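Local coordinates for putative oxidoreductase (PDB 3KUX), which is a putative oxidoreductase of unknown substrate that probably uses a nicotinamide cofactor, NAD or NADP, bound to its Rossmann-fold domain, at residues Leu185-Gln190 and Thr238-Val243; Trp129-Leu134 and Gly274-Asp279. All blocks are in the same frame, centred on the assembly; numbering follows the deposited sequence.

Contact 1: Leu185-Gln190 and Thr238-Val243; sequences LDQALQ and TARYIV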
loop_
_atom_site.group_PDB
_atom_site.type_symbol
_atom_site.label_atom_id
_atom_site.label_comp_id
_atom_site.label_asym_id
_atom_site.label_seq_id
_atom_site.Cartn_x
_atom_site.Cartn_y
_atom_site.Cartn_z
ATOM N N LEU A 185 -7.666 4.150 2.183
ATOM C CA LEU A 185 -8.770 3.975 1.250
ATOM C C LEU A 185 -8.818 2.555 0.699
ATOM O O LEU A 185 -9.884 1.940 0.626
ATOM C CB LEU A 185 -8.665 4.973 0.097
ATOM C CG LEU A 185 -9.131 6.407 0.364
ATOM C CD1 LEU A 185 -8.726 7.335 -0.778
ATOM C CD2 LEU A 185 -10.632 6.446 0.584
ATOM N N ASP A 186 -7.660 2.031 0.312
ATOM C CA ASP A 186 -7.611 0.710 -0.283
ATOM C C ASP A 186 -8.117 -0.354 0.685
ATOM O O ASP A 186 -8.858 -1.260 0.288
ATOM C CB ASP A 186 -6.203 0.370 -0.748
ATOM C CG ASP A 186 -6.134 -0.988 -1.416
ATOM O OD1 ASP A 186 -6.882 -1.203 -2.395
ATOM O OD2 ASP A 186 -5.342 -1.844 -0.957
ATOM N N GLN A 187 -7.719 -0.247 1.950
ATOM C CA GLN A 187 -8.196 -1.180 2.974
ATOM C C GLN A 187 -9.714 -1.097 3.149
ATOM O O GLN A 187 -10.395 -2.119 3.231
ATOM C CB GLN A 187 -7.502 -0.923 4.308
ATOM C CG GLN A 187 -6.031 -1.297 4.328
ATOM C CD GLN A 187 -5.409 -1.140 5.704
ATOM O OE1 GLN A 187 -4.315 -1.646 5.961
ATOM N NE2 GLN A 187 -6.104 -0.435 6.598
ATOM N N ALA A 188 -10.236 0.125 3.204
ATOM C CA ALA A 188 -11.671 0.342 3.345
ATOM C C ALA A 188 -12.438 -0.316 2.199
ATOM O O ALA A 188 -13.461 -0.969 2.413
ATOM C CB ALA A 188 -11.975 1.818 3.403
ATOM N N LEU A 189 -11.940 -0.142 0.981
ATOM C CA LEU A 189 -12.559 -0.768 -0.177
ATOM C C LEU A 189 -12.488 -2.291 -0.079
ATOM O O LEU A 189 -13.466 -2.980 -0.353
ATOM C CB LEU A 189 -11.899 -0.283 -1.467
ATOM C CG LEU A 189 -12.479 0.995 -2.074
ATOM C CD1 LEU A 189 -12.712 2.052 -1.004
ATOM C CD2 LEU A 189 -11.577 1.527 -3.180
ATOM N N GLN A 190 -11.330 -2.813 0.318
ATOM C CA GLN A 190 -11.149 -4.254 0.449
ATOM C C GLN A 190 -12.108 -4.874 1.458
ATOM O O GLN A 190 -12.598 -5.981 1.256
ATOM C CB GLN A 190 -9.713 -4.572 0.846
ATOM C CG GLN A 190 -8.724 -4.306 -0.257
ATOM C CD GLN A 190 -9.022 -5.129 -1.483
ATOM O OE1 GLN A 190 -9.040 -6.359 -1.427
ATOM N NE2 GLN A 190 -9.265 -4.457 -2.603
ATOM N N THR A 238 -2.781 7.031 19.509
ATOM C CA THR A 238 -4.200 6.714 19.373
ATOM C C THR A 238 -4.387 5.400 18.639
ATOM O O THR A 238 -3.456 4.899 18.013
ATOM C CB THR A 238 -4.945 7.781 18.583
ATOM O OG1 THR A 238 -4.383 7.866 17.269
ATOM C CG2 THR A 238 -4.838 9.123 19.272
ATOM N N ALA A 239 -5.600 4.855 18.703
ATOM C CA ALA A 239 -5.892 3.531 18.140
ATOM C C ALA A 239 -5.609 3.481 16.653
ATOM O O ALA A 239 -5.839 4.457 15.946
ATOM C CB ALA A 239 -7.333 3.149 18.402
ATOM N N ARG A 240 -5.107 2.344 16.182
ATOM C CA ARG A 240 -4.933 2.122 14.753
ATOM C C ARG A 240 -6.304 1.830 14.151
ATOM O O ARG A 240 -6.740 2.509 13.216
ATOM C CB ARG A 240 -3.959 0.965 14.499
ATOM C CG ARG A 240 -3.904 0.465 13.053
ATOM C CD ARG A 240 -3.117 1.402 12.132
ATOM N NE ARG A 240 -3.294 1.028 10.729
ATOM C CZ ARG A 240 -4.206 1.558 9.915
ATOM N NH1 ARG A 240 -5.025 2.506 10.345
ATOM N NH2 ARG A 240 -4.299 1.137 8.663
ATOM N N TYR A 241 -6.985 0.833 14.711
ATOM C CA TYR A 241 -8.339 0.485 14.302
ATOM C C TYR A 241 -9.309 0.547 15.474
ATOM O O TYR A 241 -8.980 0.149 16.594
ATOM C CB TYR A 241 -8.403 -0.942 13.754
ATOM C CG TYR A 241 -7.687 -1.202 12.449
ATOM C CD1 TYR A 241 -7.688 -0.266 11.423
ATOM C CD2 TYR A 241 -7.049 -2.417 12.228
ATOM C CE1 TYR A 241 -7.041 -0.521 10.227
ATOM C CE2 TYR A 241 -6.405 -2.684 11.036
ATOM C CZ TYR A 241 -6.404 -1.735 10.041
ATOM O OH TYR A 241 -5.761 -2.004 8.859
ATOM N N ILE A 242 -10.518 1.019 15.193
ATOM C CA ILE A 242 -11.644 0.916 16.111
ATOM C C ILE A 242 -12.821 0.381 15.306
ATOM O O ILE A 242 -13.259 1.017 14.346
ATOM C CB ILE A 242 -12.017 2.284 16.702
ATOM C CG1 ILE A 242 -10.913 2.774 17.641
ATOM C CG2 ILE A 242 -13.353 2.207 17.432
ATOM C CD1 ILE A 242 -11.058 4.215 18.046
ATOM N N VAL A 243 -13.326 -0.789 15.675
ATOM C CA VAL A 243 -14.370 -1.434 14.887
ATOM C C VAL A 243 -15.550 -1.830 15.764
ATOM O O VAL A 243 -15.390 -2.586 16.719
ATOM C CB VAL A 243 -13.827 -2.689 14.180
ATOM C CG1 VAL A 243 -14.836 -3.222 13.188
ATOM C CG2 VAL A 243 -12.513 -2.378 13.486
#
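The Tyr241 ring meets the side-chain amide of Gln187 at its edge, near the ring plane, and carries Arg240 CG over the centre of one face, 4.1 Å above the plane. Tyr241 CE1 in turn sits above one face of the Arg240 guanidinium, offset toward its rim. The Gln187 chain, extended beyond CG, crosses the Tyr241 side chain at about a right angle. Amide and guanidinium planes are nearly parallel, 14° apart, while amide and phenol planes stand 53° apart. The amide end of Gln187 comes close to the phenol oxygen, Gln187 NE2 lying 2.8 Å from Tyr241 OH. The contact joins helix 176-192 to strand 241-245 of the mixed sheet in the C-terminal alpha/beta domain. Arg240, just before that strand, and Tyr241 form a classic beta bulge opposite Lys252 on the neighbouring antiparallel strand. The Arg240 chain runs with CG anti to the backbone N (chi1 169°) and bends at chi2. This carries the guanidinium alongside the phenol, close to Gln187. Its firmer polar partner is Ser153, bonded through NH1, and Phe155 makes a cation-pi contact with it.

Contact 2: Trp129-Leu134 and Gly274-Asp279; sequences WDSDFL and GYDMRD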
loop_
_atom_site.group_PDB
_atom_site.type_symbol
_atom_site.label_atom_id
_atom_site.label_comp_id
_atom_site.label_asym_id
_atom_site.label_seq_id
_atom_site.Cartn_x
_atom_site.Cartn_y
_atom_site.Cartn_z
ATOM N N TRP A 129 -1.186 -6.331 3.624
ATOM C CA TRP A 129 -0.480 -7.392 4.334
ATOM C C TRP A 129 0.140 -6.930 5.652
ATOM O O TRP A 129 1.033 -7.588 6.192
ATOM C CB TRP A 129 0.556 -8.042 3.420
ATOM C CG TRP A 129 -0.094 -8.856 2.354
ATOM C CD1 TRP A 129 -0.556 -10.142 2.468
ATOM C CD2 TRP A 129 -0.387 -8.442 1.016
ATOM N NE1 TRP A 129 -1.109 -10.553 1.277
ATOM C CE2 TRP A 129 -1.019 -9.530 0.369
ATOM C CE3 TRP A 129 -0.167 -7.260 0.297
ATOM C CZ2 TRP A 129 -1.438 -9.467 -0.955
ATOM C CZ3 TRP A 129 -0.584 -7.197 -1.021
ATOM C CH2 TRP A 129 -1.214 -8.295 -1.633
ATOM N N ASP A 130 -0.347 -5.793 6.154
ATOM C CA ASP A 130 -0.034 -5.330 7.497
ATOM C C ASP A 130 -0.599 -6.307 8.514
ATOM O O ASP A 130 -1.666 -6.895 8.300
ATOM C CB ASP A 130 -0.655 -3.960 7.741
ATOM C CG ASP A 130 0.272 -2.818 7.376
ATOM O OD1 ASP A 130 1.414 -3.086 6.945
ATOM O OD2 ASP A 130 -0.144 -1.645 7.529
ATOM N N SER A 131 0.107 -6.475 9.628
ATOM C CA SER A 131 -0.334 -7.380 10.682
ATOM C C SER A 131 -1.761 -7.068 11.129
ATOM O O SER A 131 -2.599 -7.964 11.239
ATOM C CB SER A 131 0.610 -7.287 11.874
ATOM O OG SER A 131 0.687 -5.949 12.332
ATOM N N ASP A 132 -2.043 -5.799 11.388
ATOM C CA ASP A 132 -3.355 -5.443 11.905
ATOM C C ASP A 132 -4.468 -5.760 10.901
ATOM O O ASP A 132 -5.500 -6.333 11.260
ATOM C CB ASP A 132 -3.397 -3.980 12.384
ATOM C CG ASP A 132 -2.665 -3.024 11.448
ATOM O OD1 ASP A 132 -2.855 -3.125 10.216
ATOM O OD2 ASP A 132 -1.910 -2.159 11.951
ATOM N N PHE A 133 -4.248 -5.411 9.641
ATOM C CA PHE A 133 -5.256 -5.620 8.611
ATOM C C PHE A 133 -5.574 -7.106 8.403
ATOM O O PHE A 133 -6.743 -7.505 8.372
ATOM C CB PHE A 133 -4.814 -4.973 7.299
ATOM C CG PHE A 133 -5.863 -5.003 6.225
ATOM C CD1 PHE A 133 -7.007 -4.229 6.336
ATOM C CD2 PHE A 133 -5.703 -5.806 5.101
ATOM C CE1 PHE A 133 -7.977 -4.255 5.348
ATOM C CE2 PHE A 133 -6.664 -5.835 4.110
ATOM C CZ PHE A 133 -7.806 -5.061 4.232
ATOM N N LEU A 134 -4.538 -7.927 8.256
ATOM C CA LEU A 134 -4.755 -9.360 8.121
ATOM C C LEU A 134 -5.628 -9.854 9.272
ATOM O O LEU A 134 -6.656 -10.510 9.058
ATOM C CB LEU A 134 -3.422 -10.114 8.090
ATOM C CG LEU A 134 -2.575 -9.890 6.833
ATOM C CD1 LEU A 134 -1.160 -10.437 7.000
ATOM C CD2 LEU A 134 -3.252 -10.487 5.610
ATOM N N GLY A 274 7.570 -10.118 10.939
ATOM C CA GLY A 274 6.268 -9.470 10.983
ATOM C C GLY A 274 5.506 -9.635 12.281
ATOM O O GLY A 274 4.395 -9.126 12.410
ATOM N N TYR A 275 6.089 -10.345 13.245
ATOM C CA TYR A 275 5.438 -10.539 14.540
ATOM C C TYR A 275 5.035 -9.201 15.141
ATOM O O TYR A 275 5.861 -8.299 15.290
ATOM C CB TYR A 275 6.341 -11.293 15.518
ATOM C CG TYR A 275 6.288 -12.796 15.371
ATOM C CD1 TYR A 275 5.995 -13.612 16.458
ATOM C CD2 TYR A 275 6.523 -13.404 14.139
ATOM C CE1 TYR A 275 5.947 -14.997 16.323
ATOM C CE2 TYR A 275 6.477 -14.787 13.992
ATOM C CZ TYR A 275 6.188 -15.580 15.088
ATOM O OH TYR A 275 6.141 -16.952 14.943
ATOM N N ASP A 276 3.750 -9.085 15.467
ATOM C CA ASP A 276 3.207 -7.892 16.082
ATOM C C ASP A 276 2.792 -8.256 17.497
ATOM O O ASP A 276 1.697 -8.764 17.724
ATOM C CB ASP A 276 2.008 -7.388 15.283
ATOM C CG ASP A 276 1.488 -6.054 15.785
ATOM O OD1 ASP A 276 1.857 -5.643 16.909
ATOM O OD2 ASP A 276 0.703 -5.418 15.050
HETATM N N MSE A 277 3.676 -7.995 18.450
HETATM C CA MSE A 277 3.401 -8.446 19.809
HETATM C C MSE A 277 2.482 -7.492 20.583
HETATM O O MSE A 277 2.272 -7.660 21.781
HETATM C CB MSE A 277 4.695 -8.754 20.572
HETATM C CG MSE A 277 5.568 -9.852 19.935
HETATM SE SE MSE A 277 4.698 -11.578 19.542
HETATM C CE MSE A 277 4.008 -11.993 21.317
ATOM N N ARG A 278 1.887 -6.535 19.879
ATOM C CA ARG A 278 0.961 -5.597 20.512
ATOM C C ARG A 278 -0.502 -5.895 20.185
ATOM O O ARG A 278 -1.138 -5.166 19.425
ATOM C CB ARG A 278 1.298 -4.157 20.121
ATOM C CG ARG A 278 0.529 -3.142 20.924
ATOM C CD ARG A 278 1.101 -1.758 20.768
ATOM N NE ARG A 278 0.438 -0.803 21.650
ATOM C CZ ARG A 278 0.655 0.507 21.617
ATOM N NH1 ARG A 278 1.514 1.009 20.739
ATOM N NH2 ARG A 278 0.015 1.316 22.453
ATOM N N ASP A 279 -1.031 -6.955 20.784
ATOM C CA ASP A 279 -2.375 -7.440 20.476
ATOM C C ASP A 279 -3.476 -6.435 20.752
ATOM O O ASP A 279 -3.390 -5.636 21.681
ATOM C CB ASP A 279 -2.659 -8.724 21.251
ATOM C CG ASP A 279 -1.869 -9.908 20.720
ATOM O OD1 ASP A 279 -1.321 -9.809 19.596
ATOM O OD2 ASP A 279 -1.802 -10.938 21.426
#
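A single hydrogen bond, from Ser131 to Asp276, carries most of this contact. It ties the start of helix 131-142 to a loop of the C-terminal alpha/beta domain. Ser131 is in the first turn of the helix. Asp276 belongs to a loop without regular structure that leads into strand 280-285, in the mixed sheet of that domain. Asp276 also forms an Asx turn within its loop, because its OD1 accepts from Arg278 N at 3.1 Å. The two carboxylate oxygens therefore have separate tasks. OD1 holds the turn of its own loop, and OD2 receives the hydroxyl of the helix.

Ser131 OG donates to Asp276 OD2 at 2.8 Å. The hydroxyl comes to the anti side of OD2 and lies 19° out of the carboxylate plane. On the serine, OG stands between the backbone N and the carbonyl carbon (chi1 57°), which brings it to the loop. The Asp276 side chain extends to meet it, with CG anti to the backbone N. Behind the bond the two CB atoms of Ser131 and Asp276 come within 3.7 Å. Lys252 forms a salt bridge with the same OD2, so this oxygen takes both a hydroxyl and an ammonium group. The lysine would probably help to keep the buried carboxylate ionised.

The start of the helix is held from elsewhere too, where Asp256 OD1 accepts from Ser131 N. At the margin of the contact, Ser131 CB lies 4.2 Å from the carbonyl O of Gly274.

In the fold
Contact 1 and contact 2 meet at the start of helix 131-142, their centres about 13 Å apart. In sequence, both segments of contact 1 fall between the two of contact 2. Phe133 CE1 lies 3.5 Å from Gln187 CB, and Phe133 CB lies 3.5 Å from Tyr241 OH. Asp132 OD2 packs 3.5 Å from Arg240 CG. Lys252 also connects the two: it lies opposite the bulge of contact 1 and forms a salt bridge with Asp276 of contact 2. The first turn of helix 131-142 thus touches helix 176-192, strand 241-245 and the 274-279 loop. No bound cofactor or substrate places either contact relative to an active site.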